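Local coordinates for protein pyruvate kinase (Pseudomonas aeruginosa, PDB 6QXL) that probably catalyses the last step of glycolysis, transferring phosphate from phosphoenolpyruvate to ADP to yield pyruvate and ATP, at residues 60-65 with 423-428; 64-69 with 415-420. All coordinates share one frame; numbering follows the deposited sequence.

Strand 64-68 and the residues leading into it make both contacts between the barrel domain and the alpha/beta domain of pyruvate kinase. Interaction 1 and interaction 2 share Ala64 and Leu65, and their centres lie 13 Å apart. They also touch one another: Phe62 O of interaction 1 lies 3.2 Å from Ala416 CB of interaction 2. Interaction 1 is the nearer to the bound glucose-6-phosphate, though the Thr423 side chain is still about 12 Å from it. Interaction 2 runs deeper into the barrel, where the Leu66 side chain is about 9 Å from a malonate ion and about 11 Å from the magnesium ion.

Interaction 1 of 2, residues 60-65 with 423-428; sequences GRFVAL and TIPFDP
Phe62 offers one face of its ring to Thr423 and the far end of that ring to Pro425, a small example of an aromatic side chain bridging two domains. One part of the contact is CH-pi: Thr423 CB stands 4.0 Å from the centroid of the Phe62 ring, 18° off the ring normal and displaced toward the rim. With CG2 anti to the backbone N of Thr423, the methyl reaches the CD2-CE2 side of the ring, while OG1 lies nearer Phe62 CB and CG.

The other part is purely apolar. Pro425 CG comes within 3.5 Å of Phe62 CZ, meeting the ring obliquely, and Pro425 CD follows at 4.0 Å from the same Phe62 CZ. Thr423 and Pro425, two residues apart on strand 421-425, both point toward Phe62, which lies just ahead of barrel strand 64-68.

The hydroxyl of Thr423 finds its partner outside the contact, OG1 being hydrogen-bonded to the carbonyl O of Gln412 in helix 409-414; the side chain of Gln412 also touches Phe62 and Pro425. Because the groups meet across the domain boundary through dispersion and CH-pi attraction alone, the contact imposes little of the strict directionality that a hydrogen bond would demand.

Interaction 2 of 2, residues 64-69 with 415-420; sequences ALLGDL and VAMFRG
Leu66 and Met417 reach for each other across the boundary between barrel and alpha/beta domain, their side chains crossing at about a right angle and meeting through methyl groups. Leu66 CD1 lies 3.7 Å from Met417 CE. A chi1 of 180° carries the leucine out from the strand, with CD1 as the branch that meets the methionine. Met417 extends through chi2 and then bends at chi3 (-86°), a turn at the sulfur that sets the direction of its terminal methyl.

The second pair is made of shorter side chains. Ala64 and Ala416 point their methyls toward one another, with Ala64 CB 4.4 Å from Ala416 CB, and Ala416 CB also sits 4.1 Å from Ala64 N. Small side chains suit this position, where the backbones come nearest: the CA atoms of Ala64 and Ala416 are 6.1 Å apart. Two residues further along the strand, the longer pair spans the wider gap.

Neighbouring barrel strands add to the surroundings: Val32 and Tyr190 each touch Ala64, Leu66 and Met417. Within 415-420, Phe418 N is hydrogen-bonded to Val415 O at 2.9 Å, closing the 3-10 turn that carries Ala416 and Met417. Lys7 of barrel strand 7-11 reaches across the boundary, its NZ hydrogen-bonded to the carbonyl oxygens of Ala416 and Phe418.

All four touching residues are buried. Ala64 begins barrel strand 64-68 and Leu66 is its middle residue, so a turn of the alpha/beta domain packs its apolar side chains into the N-terminal end of the eight-stranded TIM barrel of pyruvate kinase.

Interaction 1 of 2, residues 60-65 with 423-428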
loop_
_atom_site.group_PDB
_atom_site.type_symbol
_atom_site.label_atom_id
_atom_site.label_comp_id
_atom_site.label_asym_id
_atom_site.label_seq_id
_atom_site.Cartn_x
_atom_site.Cartn_y
_atom_site.Cartn_z
ATOM N N GLY A 60 9.003 -18.238 -41.090
ATOM C CA GLY A 60 9.871 -17.677 -40.051
ATOM C C GLY A 60 9.195 -17.550 -38.700
ATOM O O GLY A 60 9.363 -16.560 -38.005
ATOM N N ARG A 61 8.410 -18.563 -38.352
ATOM C CA ARG A 61 7.662 -18.600 -37.120
ATOM C C ARG A 61 8.086 -19.828 -36.333
ATOM O O ARG A 61 8.580 -20.823 -36.880
ATOM C CB ARG A 61 6.168 -18.655 -37.409
ATOM C CG ARG A 61 5.604 -17.389 -38.038
ATOM C CD ARG A 61 5.211 -16.397 -36.994
ATOM N NE ARG A 61 4.186 -16.911 -36.108
ATOM C CZ ARG A 61 3.812 -16.336 -34.961
ATOM N NH1 ARG A 61 4.335 -15.175 -34.575
ATOM N NH2 ARG A 61 2.834 -16.897 -34.227
ATOM N N PHE A 62 7.866 -19.748 -35.030
ATOM C CA PHE A 62 8.259 -20.805 -34.124
ATOM C C PHE A 62 7.018 -21.245 -33.390
ATOM O O PHE A 62 6.537 -20.558 -32.491
ATOM C CB PHE A 62 9.358 -20.306 -33.187
ATOM C CG PHE A 62 10.571 -19.867 -33.925
ATOM C CD1 PHE A 62 10.648 -18.563 -34.432
ATOM C CD2 PHE A 62 11.597 -20.762 -34.199
ATOM C CE1 PHE A 62 11.745 -18.150 -35.161
ATOM C CE2 PHE A 62 12.712 -20.357 -34.907
ATOM C CZ PHE A 62 12.771 -19.067 -35.411
ATOM N N VAL A 63 6.474 -22.378 -33.834
ATOM C CA VAL A 63 5.260 -22.938 -33.290
ATOM C C VAL A 63 5.589 -24.224 -32.543
ATOM O O VAL A 63 6.151 -25.153 -33.104
ATOM C CB VAL A 63 4.246 -23.216 -34.402
ATOM C CG1 VAL A 63 2.991 -23.890 -33.837
ATOM C CG2 VAL A 63 3.904 -21.907 -35.140
ATOM N N ALA A 64 5.236 -24.277 -31.265
ATOM C CA ALA A 64 5.418 -25.492 -30.493
ATOM C C ALA A 64 4.320 -26.487 -30.824
ATOM O O ALA A 64 3.270 -26.115 -31.342
ATOM C CB ALA A 64 5.408 -25.182 -29.001
ATOM N N LEU A 65 4.590 -27.751 -30.499
ATOM C CA LEU A 65 3.630 -28.814 -30.615
ATOM C C LEU A 65 3.355 -29.380 -29.250
ATOM O O LEU A 65 4.268 -29.781 -28.536
ATOM C CB LEU A 65 4.130 -29.930 -31.534
ATOM C CG LEU A 65 4.447 -29.574 -32.982
ATOM C CD1 LEU A 65 4.633 -30.879 -33.801
ATOM C CD2 LEU A 65 3.394 -28.690 -33.632
ATOM N N THR A 423 11.373 -15.840 -30.163
ATOM C CA THR A 423 12.608 -16.567 -30.438
ATOM C C THR A 423 13.448 -15.834 -31.478
ATOM O O THR A 423 12.930 -15.364 -32.502
ATOM C CB THR A 423 12.318 -17.943 -31.002
ATOM O OG1 THR A 423 11.478 -18.655 -30.100
ATOM C CG2 THR A 423 13.575 -18.708 -31.144
ATOM N N ILE A 424 14.745 -15.754 -31.197
ATOM C CA ILE A 424 15.732 -15.315 -32.173
ATOM C C ILE A 424 16.807 -16.404 -32.255
ATOM O O ILE A 424 17.593 -16.556 -31.322
ATOM C CB ILE A 424 16.407 -14.000 -31.767
ATOM C CG1 ILE A 424 15.384 -12.860 -31.613
ATOM C CG2 ILE A 424 17.474 -13.646 -32.782
ATOM C CD1 ILE A 424 14.860 -12.275 -32.884
ATOM N N PRO A 425 16.866 -17.154 -33.375
ATOM C CA PRO A 425 17.902 -18.198 -33.466
ATOM C C PRO A 425 19.291 -17.546 -33.537
ATOM O O PRO A 425 19.468 -16.522 -34.250
ATOM C CB PRO A 425 17.568 -18.943 -34.758
ATOM C CG PRO A 425 16.228 -18.454 -35.166
ATOM C CD PRO A 425 16.095 -17.055 -34.619
ATOM N N PHE A 426 20.219 -18.096 -32.759
ATOM C CA PHE A 426 21.493 -17.446 -32.508
ATOM C C PHE A 426 22.417 -18.411 -31.797
ATOM O O PHE A 426 21.991 -19.137 -30.882
ATOM C CB PHE A 426 21.259 -16.196 -31.665
ATOM C CG PHE A 426 22.458 -15.311 -31.492
ATOM C CD1 PHE A 426 23.266 -15.479 -30.386
ATOM C CD2 PHE A 426 22.710 -14.243 -32.381
ATOM C CE1 PHE A 426 24.364 -14.640 -30.182
ATOM C CE2 PHE A 426 23.772 -13.399 -32.164
ATOM C CZ PHE A 426 24.587 -13.569 -31.062
ATOM N N ASP A 427 23.673 -18.446 -32.258
ATOM C CA ASP A 427 24.696 -19.319 -31.690
ATOM C C ASP A 427 25.903 -18.495 -31.277
ATOM O O ASP A 427 26.795 -18.263 -32.092
ATOM C CB ASP A 427 25.133 -20.419 -32.664
ATOM C CG ASP A 427 25.954 -21.508 -31.973
ATOM O OD1 ASP A 427 26.238 -21.368 -30.750
ATOM O OD2 ASP A 427 26.306 -22.505 -32.648
ATOM N N PRO A 428 25.959 -18.094 -29.992
ATOM C CA PRO A 428 27.083 -17.266 -29.573
ATOM C C PRO A 428 28.440 -18.014 -29.572
ATOM O O PRO A 428 29.464 -17.389 -29.877
ATOM C CB PRO A 428 26.669 -16.810 -28.166
ATOM C CG PRO A 428 25.856 -17.937 -27.647
ATOM C CD PRO A 428 25.154 -18.538 -28.839
#

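Interaction 2 of 2, residues 64-69 with 415-420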
loop_
_atom_site.group_PDB
_atom_site.type_symbol
_atom_site.label_atom_id
_atom_site.label_comp_id
_atom_site.label_asym_id
_atom_site.label_seq_id
_atom_site.Cartn_x
_atom_site.Cartn_y
_atom_site.Cartn_z
ATOM N N ALA A 64 5.236 -24.277 -31.265
ATOM C CA ALA A 64 5.418 -25.492 -30.493
ATOM C C ALA A 64 4.320 -26.487 -30.824
ATOM O O ALA A 64 3.270 -26.115 -31.342
ATOM C CB ALA A 64 5.408 -25.182 -29.001
ATOM N N LEU A 65 4.590 -27.751 -30.499
ATOM C CA LEU A 65 3.630 -28.814 -30.615
ATOM C C LEU A 65 3.355 -29.380 -29.250
ATOM O O LEU A 65 4.268 -29.781 -28.536
ATOM C CB LEU A 65 4.130 -29.930 -31.534
ATOM C CG LEU A 65 4.447 -29.574 -32.982
ATOM C CD1 LEU A 65 4.633 -30.879 -33.801
ATOM C CD2 LEU A 65 3.394 -28.690 -33.632
ATOM N N LEU A 66 2.073 -29.420 -28.906
ATOM C CA LEU A 66 1.625 -29.930 -27.634
ATOM C C LEU A 66 0.788 -31.164 -27.920
ATOM O O LEU A 66 -0.122 -31.115 -28.755
ATOM C CB LEU A 66 0.802 -28.860 -26.913
ATOM C CG LEU A 66 0.248 -29.247 -25.547
ATOM C CD1 LEU A 66 0.190 -28.029 -24.662
ATOM C CD2 LEU A 66 -1.127 -29.858 -25.639
ATOM N N GLY A 67 1.099 -32.247 -27.205
ATOM C CA GLY A 67 0.378 -33.500 -27.319
ATOM C C GLY A 67 -0.426 -33.726 -26.067
ATOM O O GLY A 67 0.127 -33.741 -24.963
ATOM N N ASP A 68 -1.730 -33.916 -26.236
ATOM C CA ASP A 68 -2.656 -33.991 -25.119
ATOM C C ASP A 68 -3.086 -35.434 -24.909
ATOM O O ASP A 68 -3.804 -35.984 -25.732
ATOM C CB ASP A 68 -3.862 -33.046 -25.389
ATOM C CG ASP A 68 -4.623 -32.662 -24.130
ATOM O OD1 ASP A 68 -4.859 -33.563 -23.291
ATOM O OD2 ASP A 68 -4.973 -31.464 -23.950
ATOM N N LEU A 69 -2.660 -36.026 -23.813
ATOM C CA LEU A 69 -3.031 -37.401 -23.453
ATOM C C LEU A 69 -4.501 -37.483 -23.077
ATOM O O LEU A 69 -5.025 -36.620 -22.372
ATOM C CB LEU A 69 -2.213 -37.916 -22.258
ATOM C CG LEU A 69 -0.677 -37.870 -22.421
ATOM C CD1 LEU A 69 0.008 -38.246 -21.095
ATOM C CD2 LEU A 69 -0.230 -38.774 -23.600
ATOM N N VAL A 415 9.798 -21.744 -26.022
ATOM C CA VAL A 415 9.444 -20.405 -25.571
ATOM C C VAL A 415 8.254 -19.820 -26.324
ATOM O O VAL A 415 7.748 -18.777 -25.944
ATOM C CB VAL A 415 10.644 -19.450 -25.613
ATOM C CG1 VAL A 415 11.789 -20.019 -24.810
ATOM C CG2 VAL A 415 11.082 -19.162 -27.041
ATOM N N ALA A 416 7.782 -20.496 -27.364
ATOM C CA ALA A 416 6.599 -20.023 -28.076
ATOM C C ALA A 416 5.356 -19.905 -27.176
ATOM O O ALA A 416 4.497 -19.082 -27.432
ATOM C CB ALA A 416 6.306 -20.910 -29.279
ATOM N N MET A 417 5.286 -20.709 -26.129
ATOM C CA MET A 417 4.204 -20.605 -25.176
ATOM C C MET A 417 4.424 -19.590 -24.040
ATOM O O MET A 417 3.516 -19.382 -23.245
ATOM C CB MET A 417 3.901 -21.970 -24.561
ATOM C CG MET A 417 2.424 -22.183 -24.201
ATOM S SD MET A 417 2.248 -23.761 -23.348
ATOM C CE MET A 417 2.079 -24.835 -24.715
ATOM N N PHE A 418 5.590 -18.948 -23.964
ATOM C CA PHE A 418 5.896 -18.012 -22.884
ATOM C C PHE A 418 5.352 -16.630 -23.237
ATOM O O PHE A 418 5.677 -16.080 -24.281
ATOM C CB PHE A 418 7.406 -17.874 -22.669
ATOM C CG PHE A 418 8.119 -19.118 -22.196
ATOM C CD1 PHE A 418 7.486 -20.338 -22.039
ATOM C CD2 PHE A 418 9.474 -19.047 -21.919
ATOM C CE1 PHE A 418 8.183 -21.454 -21.601
ATOM C CE2 PHE A 418 10.182 -20.161 -21.494
ATOM C CZ PHE A 418 9.528 -21.369 -21.331
ATOM N N ARG A 419 4.571 -16.036 -22.351
ATOM C CA ARG A 419 4.016 -14.735 -22.633
ATOM C C ARG A 419 5.118 -13.688 -22.825
ATOM O O ARG A 419 5.995 -13.551 -21.985
ATOM C CB ARG A 419 3.083 -14.273 -21.510
ATOM C CG ARG A 419 2.463 -12.897 -21.755
ATOM C CD ARG A 419 1.361 -12.636 -20.767
ATOM N NE ARG A 419 0.876 -11.252 -20.831
ATOM C CZ ARG A 419 -0.339 -10.858 -20.469
ATOM N NH1 ARG A 419 -1.218 -11.750 -20.022
ATOM N NH2 ARG A 419 -0.678 -9.584 -20.565
ATOM N N GLY A 420 5.035 -12.943 -23.926
ATOM C CA GLY A 420 5.925 -11.823 -24.191
ATOM C C GLY A 420 7.300 -12.210 -24.758
ATOM O O GLY A 420 8.118 -11.324 -24.980
#